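PDB 3DOH: esterase from Thermotoga maritima, which hydrolyses carboxylic esters as a thermostable esterase, joining an immunoglobulin-like domain to an alpha/beta-hydrolase domain. Local coordinates for residues 172-177 and 211-216; 310-315 and 369-374. One frame throughout, in Å; residues are numbered along the deposited sequence.

Contact 1 of 2, residues 172-177 and 211-216; sequences RKYPLV and VHPCFV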
loop_
_atom_site.group_PDB
_atom_site.type_symbol
_atom_site.label_atom_id
_atom_site.label_comp_id
_atom_site.label_asym_id
_atom_site.label_seq_id
_atom_site.Cartn_x
_atom_site.Cartn_y
_atom_site.Cartn_z
ATOM N N ARG A 172 -20.497 13.968 -54.962
ATOM C CA ARG A 172 -19.775 12.689 -54.802
ATOM C C ARG A 172 -20.622 11.667 -54.009
ATOM O O ARG A 172 -21.618 12.028 -53.376
ATOM C CB ARG A 172 -18.388 12.899 -54.138
ATOM C CG ARG A 172 -17.288 13.488 -55.073
ATOM C CD ARG A 172 -15.879 13.611 -54.425
ATOM N NE ARG A 172 -15.377 14.991 -54.509
ATOM C CZ ARG A 172 -15.501 15.918 -53.541
ATOM N NH1 ARG A 172 -16.083 15.625 -52.385
ATOM N NH2 ARG A 172 -15.034 17.156 -53.714
ATOM N N LYS A 173 -20.227 10.398 -54.052
ATOM C CA LYS A 173 -20.897 9.331 -53.297
ATOM C C LYS A 173 -19.992 8.774 -52.193
ATOM O O LYS A 173 -18.768 8.750 -52.354
ATOM C CB LYS A 173 -21.292 8.188 -54.238
ATOM C CG LYS A 173 -22.575 8.432 -55.036
ATOM C CD LYS A 173 -22.831 7.289 -56.039
ATOM C CE LYS A 173 -24.335 7.118 -56.375
ATOM N NZ LYS A 173 -24.559 5.915 -57.254
ATOM N N TYR A 174 -20.592 8.303 -51.090
ATOM C CA TYR A 174 -19.839 7.882 -49.893
ATOM C C TYR A 174 -20.246 6.496 -49.377
ATOM O O TYR A 174 -21.356 6.054 -49.609
ATOM C CB TYR A 174 -19.959 8.906 -48.764
ATOM C CG TYR A 174 -19.548 10.307 -49.157
ATOM C CD1 TYR A 174 -18.200 10.689 -49.143
ATOM C CD2 TYR A 174 -20.523 11.259 -49.545
ATOM C CE1 TYR A 174 -17.823 11.953 -49.504
ATOM C CE2 TYR A 174 -20.159 12.527 -49.908
ATOM C CZ TYR A 174 -18.808 12.877 -49.905
ATOM O OH TYR A 174 -18.442 14.163 -50.254
ATOM N N PRO A 175 -19.331 5.811 -48.665
ATOM C CA PRO A 175 -19.514 4.487 -48.093
ATOM C C PRO A 175 -20.643 4.412 -47.078
ATOM O O PRO A 175 -21.010 5.427 -46.462
ATOM C CB PRO A 175 -18.209 4.271 -47.330
ATOM C CG PRO A 175 -17.255 5.195 -47.956
ATOM C CD PRO A 175 -18.004 6.360 -48.355
ATOM N N LEU A 176 -21.162 3.214 -46.858
ATOM C CA LEU A 176 -22.116 3.023 -45.795
ATOM C C LEU A 176 -21.563 1.942 -44.905
ATOM O O LEU A 176 -21.215 0.838 -45.381
ATOM C CB LEU A 176 -23.484 2.619 -46.352
ATOM C CG LEU A 176 -24.583 2.121 -45.404
ATOM C CD1 LEU A 176 -25.126 3.191 -44.463
ATOM C CD2 LEU A 176 -25.724 1.520 -46.199
ATOM N N VAL A 177 -21.445 2.241 -43.617
ATOM C CA VAL A 177 -21.157 1.164 -42.679
ATOM C C VAL A 177 -22.454 0.745 -41.994
ATOM O O VAL A 177 -23.161 1.588 -41.381
ATOM C CB VAL A 177 -20.065 1.543 -41.644
ATOM C CG1 VAL A 177 -19.908 0.417 -40.614
ATOM C CG2 VAL A 177 -18.716 1.858 -42.322
ATOM N N VAL A 211 -11.320 11.854 -42.661
ATOM C CA VAL A 211 -10.575 11.145 -43.727
ATOM C C VAL A 211 -11.411 10.170 -44.561
ATOM O O VAL A 211 -11.058 9.877 -45.698
ATOM C CB VAL A 211 -9.215 10.521 -43.241
ATOM C CG1 VAL A 211 -8.368 11.591 -42.619
ATOM C CG2 VAL A 211 -9.440 9.461 -42.229
ATOM N N HIS A 212 -12.505 9.680 -43.988
ATOM C CA HIS A 212 -13.404 8.778 -44.697
ATOM C C HIS A 212 -14.858 9.038 -44.317
ATOM O O HIS A 212 -15.478 8.240 -43.614
ATOM C CB HIS A 212 -13.039 7.321 -44.411
ATOM C CG HIS A 212 -11.570 7.041 -44.481
ATOM N ND1 HIS A 212 -10.769 6.976 -43.362
ATOM C CD2 HIS A 212 -10.756 6.811 -45.539
ATOM C CE1 HIS A 212 -9.526 6.717 -43.726
ATOM N NE2 HIS A 212 -9.491 6.611 -45.042
ATOM N N PRO A 213 -15.396 10.159 -44.785
ATOM C CA PRO A 213 -16.840 10.406 -44.721
ATOM C C PRO A 213 -17.637 9.269 -45.350
ATOM O O PRO A 213 -17.126 8.566 -46.222
ATOM C CB PRO A 213 -17.009 11.684 -45.544
ATOM C CG PRO A 213 -15.878 11.656 -46.509
ATOM C CD PRO A 213 -14.730 11.021 -45.777
ATOM N N CYS A 214 -18.880 9.096 -44.910
ATOM C CA CYS A 214 -19.275 7.897 -44.179
ATOM C C CYS A 214 -20.697 8.020 -43.643
ATOM O O CYS A 214 -20.989 8.896 -42.828
ATOM C CB CYS A 214 -18.301 7.624 -43.031
ATOM S SG CYS A 214 -18.621 6.089 -42.130
ATOM N N PHE A 215 -21.578 7.138 -44.105
ATOM C CA PHE A 215 -22.832 6.895 -43.437
ATOM C C PHE A 215 -22.710 5.669 -42.530
ATOM O O PHE A 215 -21.947 4.723 -42.810
ATOM C CB PHE A 215 -23.916 6.580 -44.462
ATOM C CG PHE A 215 -24.315 7.740 -45.349
ATOM C CD1 PHE A 215 -23.582 8.058 -46.488
ATOM C CD2 PHE A 215 -25.480 8.454 -45.093
ATOM C CE1 PHE A 215 -23.963 9.111 -47.325
ATOM C CE2 PHE A 215 -25.886 9.512 -45.942
ATOM C CZ PHE A 215 -25.136 9.839 -47.045
ATOM N N VAL A 216 -23.498 5.677 -41.455
ATOM C CA VAL A 216 -23.590 4.538 -40.556
ATOM C C VAL A 216 -25.032 4.217 -40.285
ATOM O O VAL A 216 -25.769 5.045 -39.781
ATOM C CB VAL A 216 -22.932 4.808 -39.203
ATOM C CG1 VAL A 216 -22.909 3.546 -38.346
ATOM C CG2 VAL A 216 -21.529 5.328 -39.390
#
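The ring of F215 turns its edge to segment 172-177: the carbonyl oxygen of P175 lies close to the ring plane, 3.7 Å from F215 CD1, and CB of Y174 reaches the same rim. Beyond this contact F215 packs on I260 and P165 and meets the ring of Y258 at a slant. The phenol of Y174 takes P213 obliquely, with the proline CG 3.6 Å from Y174 CE1. These rings flank the start of a parallel strand pair in the alpha/beta-hydrolase sheet, where strand 174-180 runs beside strand 215-219. F215 bonds to strand 174-180 through both of its backbone polar atoms. Its N donates to P175 O at 3.0 Å in an almost straight bond (173° at the hydrogen), and its O accepts from V177 N at 2.7 Å. Two residues before V177 the pattern fails, because P175 has no N-H to offer; its ring carbon CD faces P213 O instead. L176 sits opposite F215 but spends its own backbone bonds on R264 and Y266 of the strand on its other flank. Its side chain still joins the contact: with CG anti to the backbone N (chi1 169°), CD1 comes within 3.6 Å of F215 CB, the two side chains meeting nearly at right angles. V177 and V216 project to the other face of the sheet. F376 of helix 369-376 packs on this part of the face, touching P175, V177 and C214. V177 also meets the sulfur of C214, its CG2 methyl lying 4.2 Å from C214 SG.

Contact 2 of 2, residues 310-315 and 369-374; sequences PIWVFH and QEAIEW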
loop_
_atom_site.group_PDB
_atom_site.type_symbol
_atom_site.label_atom_id
_atom_site.label_comp_id
_atom_site.label_asym_id
_atom_site.label_seq_id
_atom_site.Cartn_x
_atom_site.Cartn_y
_atom_site.Cartn_z
ATOM N N PRO A 310 -13.497 -9.175 -49.158
ATOM C CA PRO A 310 -12.505 -9.005 -48.052
ATOM C C PRO A 310 -13.153 -9.082 -46.659
ATOM O O PRO A 310 -14.139 -8.400 -46.388
ATOM C CB PRO A 310 -11.902 -7.605 -48.304
ATOM C CG PRO A 310 -12.164 -7.325 -49.808
ATOM C CD PRO A 310 -13.493 -8.036 -50.102
ATOM N N ILE A 311 -12.605 -9.929 -45.789
ATOM C CA ILE A 311 -13.234 -10.207 -44.511
ATOM C C ILE A 311 -12.156 -10.244 -43.450
ATOM O O ILE A 311 -11.167 -10.930 -43.608
ATOM C CB ILE A 311 -13.967 -11.607 -44.551
ATOM C CG1 ILE A 311 -15.144 -11.556 -45.543
ATOM C CG2 ILE A 311 -14.419 -12.045 -43.149
ATOM C CD1 ILE A 311 -15.888 -12.866 -45.766
ATOM N N TRP A 312 -12.340 -9.531 -42.344
ATOM C CA TRP A 312 -11.374 -9.612 -41.257
ATOM C C TRP A 312 -12.145 -10.058 -40.021
ATOM O O TRP A 312 -12.931 -9.305 -39.446
ATOM C CB TRP A 312 -10.652 -8.284 -41.068
ATOM C CG TRP A 312 -9.525 -8.324 -40.099
ATOM C CD1 TRP A 312 -9.317 -9.250 -39.129
ATOM C CD2 TRP A 312 -8.469 -7.358 -39.960
ATOM N NE1 TRP A 312 -8.186 -8.943 -38.407
ATOM C CE2 TRP A 312 -7.646 -7.788 -38.900
ATOM C CE3 TRP A 312 -8.135 -6.177 -40.637
ATOM C CZ2 TRP A 312 -6.504 -7.082 -38.497
ATOM C CZ3 TRP A 312 -6.996 -5.465 -40.236
ATOM C CH2 TRP A 312 -6.201 -5.920 -39.177
ATOM N N VAL A 313 -11.939 -11.317 -39.659
ATOM C CA VAL A 313 -12.590 -11.945 -38.524
ATOM C C VAL A 313 -11.826 -11.672 -37.203
ATOM O O VAL A 313 -10.596 -11.610 -37.180
ATOM C CB VAL A 313 -12.638 -13.454 -38.776
ATOM C CG1 VAL A 313 -13.442 -14.185 -37.695
ATOM C CG2 VAL A 313 -13.220 -13.738 -40.140
ATOM N N PHE A 314 -12.561 -11.506 -36.110
ATOM C CA PHE A 314 -11.994 -11.278 -34.785
ATOM C C PHE A 314 -12.761 -12.200 -33.811
ATOM O O PHE A 314 -13.997 -12.382 -33.959
ATOM C CB PHE A 314 -12.161 -9.800 -34.353
ATOM C CG PHE A 314 -11.335 -8.813 -35.145
ATOM C CD1 PHE A 314 -11.767 -8.346 -36.390
ATOM C CD2 PHE A 314 -10.111 -8.343 -34.652
ATOM C CE1 PHE A 314 -10.971 -7.412 -37.130
ATOM C CE2 PHE A 314 -9.322 -7.407 -35.398
ATOM C CZ PHE A 314 -9.750 -6.950 -36.623
ATOM N N HIS A 315 -12.052 -12.776 -32.827
ATOM C CA HIS A 315 -12.645 -13.648 -31.811
ATOM C C HIS A 315 -11.593 -13.780 -30.708
ATOM O O HIS A 315 -10.409 -13.623 -30.961
ATOM C CB HIS A 315 -12.906 -15.030 -32.419
ATOM C CG HIS A 315 -14.103 -15.736 -31.859
ATOM N ND1 HIS A 315 -14.273 -15.970 -30.509
ATOM C CD2 HIS A 315 -15.165 -16.304 -32.476
ATOM C CE1 HIS A 315 -15.403 -16.623 -30.321
ATOM N NE2 HIS A 315 -15.952 -16.853 -31.499
ATOM N N GLN A 369 -7.024 0.855 -35.160
ATOM C CA GLN A 369 -6.948 1.827 -36.271
ATOM C C GLN A 369 -6.642 1.115 -37.596
ATOM O O GLN A 369 -7.104 1.542 -38.651
ATOM C CB GLN A 369 -5.970 3.017 -35.975
ATOM C CG GLN A 369 -5.622 3.865 -37.249
ATOM C CD GLN A 369 -4.963 5.255 -36.996
ATOM O OE1 GLN A 369 -4.198 5.438 -36.044
ATOM N NE2 GLN A 369 -5.251 6.232 -37.886
ATOM N N GLU A 370 -5.885 0.029 -37.533
ATOM C CA GLU A 370 -5.518 -0.748 -38.709
ATOM C C GLU A 370 -6.793 -1.324 -39.360
ATOM O O GLU A 370 -7.008 -1.211 -40.573
ATOM C CB GLU A 370 -4.549 -1.890 -38.298
ATOM C CG GLU A 370 -3.246 -2.004 -39.118
ATOM C CD GLU A 370 -2.858 -3.473 -39.578
ATOM O OE1 GLU A 370 -2.505 -4.366 -38.723
ATOM O OE2 GLU A 370 -2.888 -3.712 -40.828
ATOM N N ALA A 371 -7.640 -1.913 -38.519
ATOM C CA ALA A 371 -8.913 -2.524 -38.927
ATOM C C ALA A 371 -9.847 -1.524 -39.595
ATOM O O ALA A 371 -10.390 -1.782 -40.684
ATOM C CB ALA A 371 -9.593 -3.145 -37.725
ATOM N N ILE A 372 -10.027 -0.384 -38.937
ATOM C CA ILE A 372 -10.791 0.739 -39.505
ATOM C C ILE A 372 -10.253 1.187 -40.875
ATOM O O ILE A 372 -11.002 1.262 -41.869
ATOM C CB ILE A 372 -10.830 1.892 -38.501
ATOM C CG1 ILE A 372 -11.752 1.503 -37.347
ATOM C CG2 ILE A 372 -11.231 3.188 -39.172
ATOM C CD1 ILE A 372 -11.392 2.184 -36.083
ATOM N N GLU A 373 -8.940 1.416 -40.939
ATOM C CA GLU A 373 -8.318 1.888 -42.173
ATOM C C GLU A 373 -8.515 0.863 -43.259
ATOM O O GLU A 373 -8.892 1.220 -44.401
ATOM C CB GLU A 373 -6.828 2.151 -41.965
ATOM C CG GLU A 373 -6.519 3.549 -41.406
ATOM C CD GLU A 373 -7.201 4.659 -42.213
ATOM O OE1 GLU A 373 -8.105 5.324 -41.648
ATOM O OE2 GLU A 373 -6.858 4.842 -43.417
ATOM N N TRP A 374 -8.275 -0.411 -42.903
ATOM C CA TRP A 374 -8.398 -1.496 -43.838
ATOM C C TRP A 374 -9.805 -1.567 -44.435
ATOM O O TRP A 374 -9.976 -1.844 -45.621
ATOM C CB TRP A 374 -8.064 -2.799 -43.140
ATOM C CG TRP A 374 -8.392 -4.022 -43.977
ATOM C CD1 TRP A 374 -7.571 -4.631 -44.899
ATOM C CD2 TRP A 374 -9.629 -4.790 -43.977
ATOM N NE1 TRP A 374 -8.209 -5.728 -45.439
ATOM C CE2 TRP A 374 -9.464 -5.847 -44.894
ATOM C CE3 TRP A 374 -10.829 -4.712 -43.258
ATOM C CZ2 TRP A 374 -10.479 -6.795 -45.141
ATOM C CZ3 TRP A 374 -11.838 -5.667 -43.512
ATOM C CH2 TRP A 374 -11.653 -6.678 -44.444
#
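W374 and E370, both touching W312 of strand 311-316, lie one turn apart in their helix, W374 N bonding to E370 O at 2.8 Å. The two indoles form a T-shaped pair. The benzo edge of W312 points at the face of W374, with the planes 88° apart and the W312 six-membered ring centred 5.5 Å from the W374 five-membered ring. CB of W312 adds a CH-pi contact, lying over the six-membered ring of W374 at 4.0 Å from its centroid. W374 owes this position to its first torsion, CG anti to the backbone N (chi1 170°), which carries the indole off the helix onto the strand; there CZ2 reaches P310 CB at 3.6 Å and the amide N of I311 lies at the ring edge. The strand belongs to the alpha/beta-hydrolase sheet, between strands 290-294 and 341-346, and helix segment 369-374 runs roughly antiparallel to strand segment 311-315, their N-to-C directions 153° apart. W374 spans this surface, touching I292 and R342 on the neighbouring strands. Replacing W374 by an alanine is likely to open a gap beside P310 and leave the W312 indole edge and CB without the aromatic face they now meet. One turn earlier in the helix, A371 lies beside the same indole, its CA 3.7 Å from W312 CZ3, and offers CB to F314 CZ at 4.0 Å. The indole nitrogen of W312 is hydrogen-bonded to the hydroxyl of T344. At the exposed end of the contact E370 OE1 comes up to the edge of the W312 ring, 4.0 Å from CH2, while E370 OE2 makes a long, weak ion pair with R342.

Contact 1 closes before contact 2 opens along the chain, and their centres lie about 17 Å apart on one mixed sheet. Strand 174-180 of contact 1 and strand 311-316 of contact 2 are separated there by strands 264-270 and 290-294, the former leading into a probable GxSxG nucleophile elbow. Helix 369-376, near the C-terminus, reaches both contacts: its 369-374 portion packs on strand 311-316, while its F376 end reaches contact 1. H212 and E373 also pack together where the two contacts meet. The last helix thus packs on strands at two separate places in the sheet of the hydrolase domain.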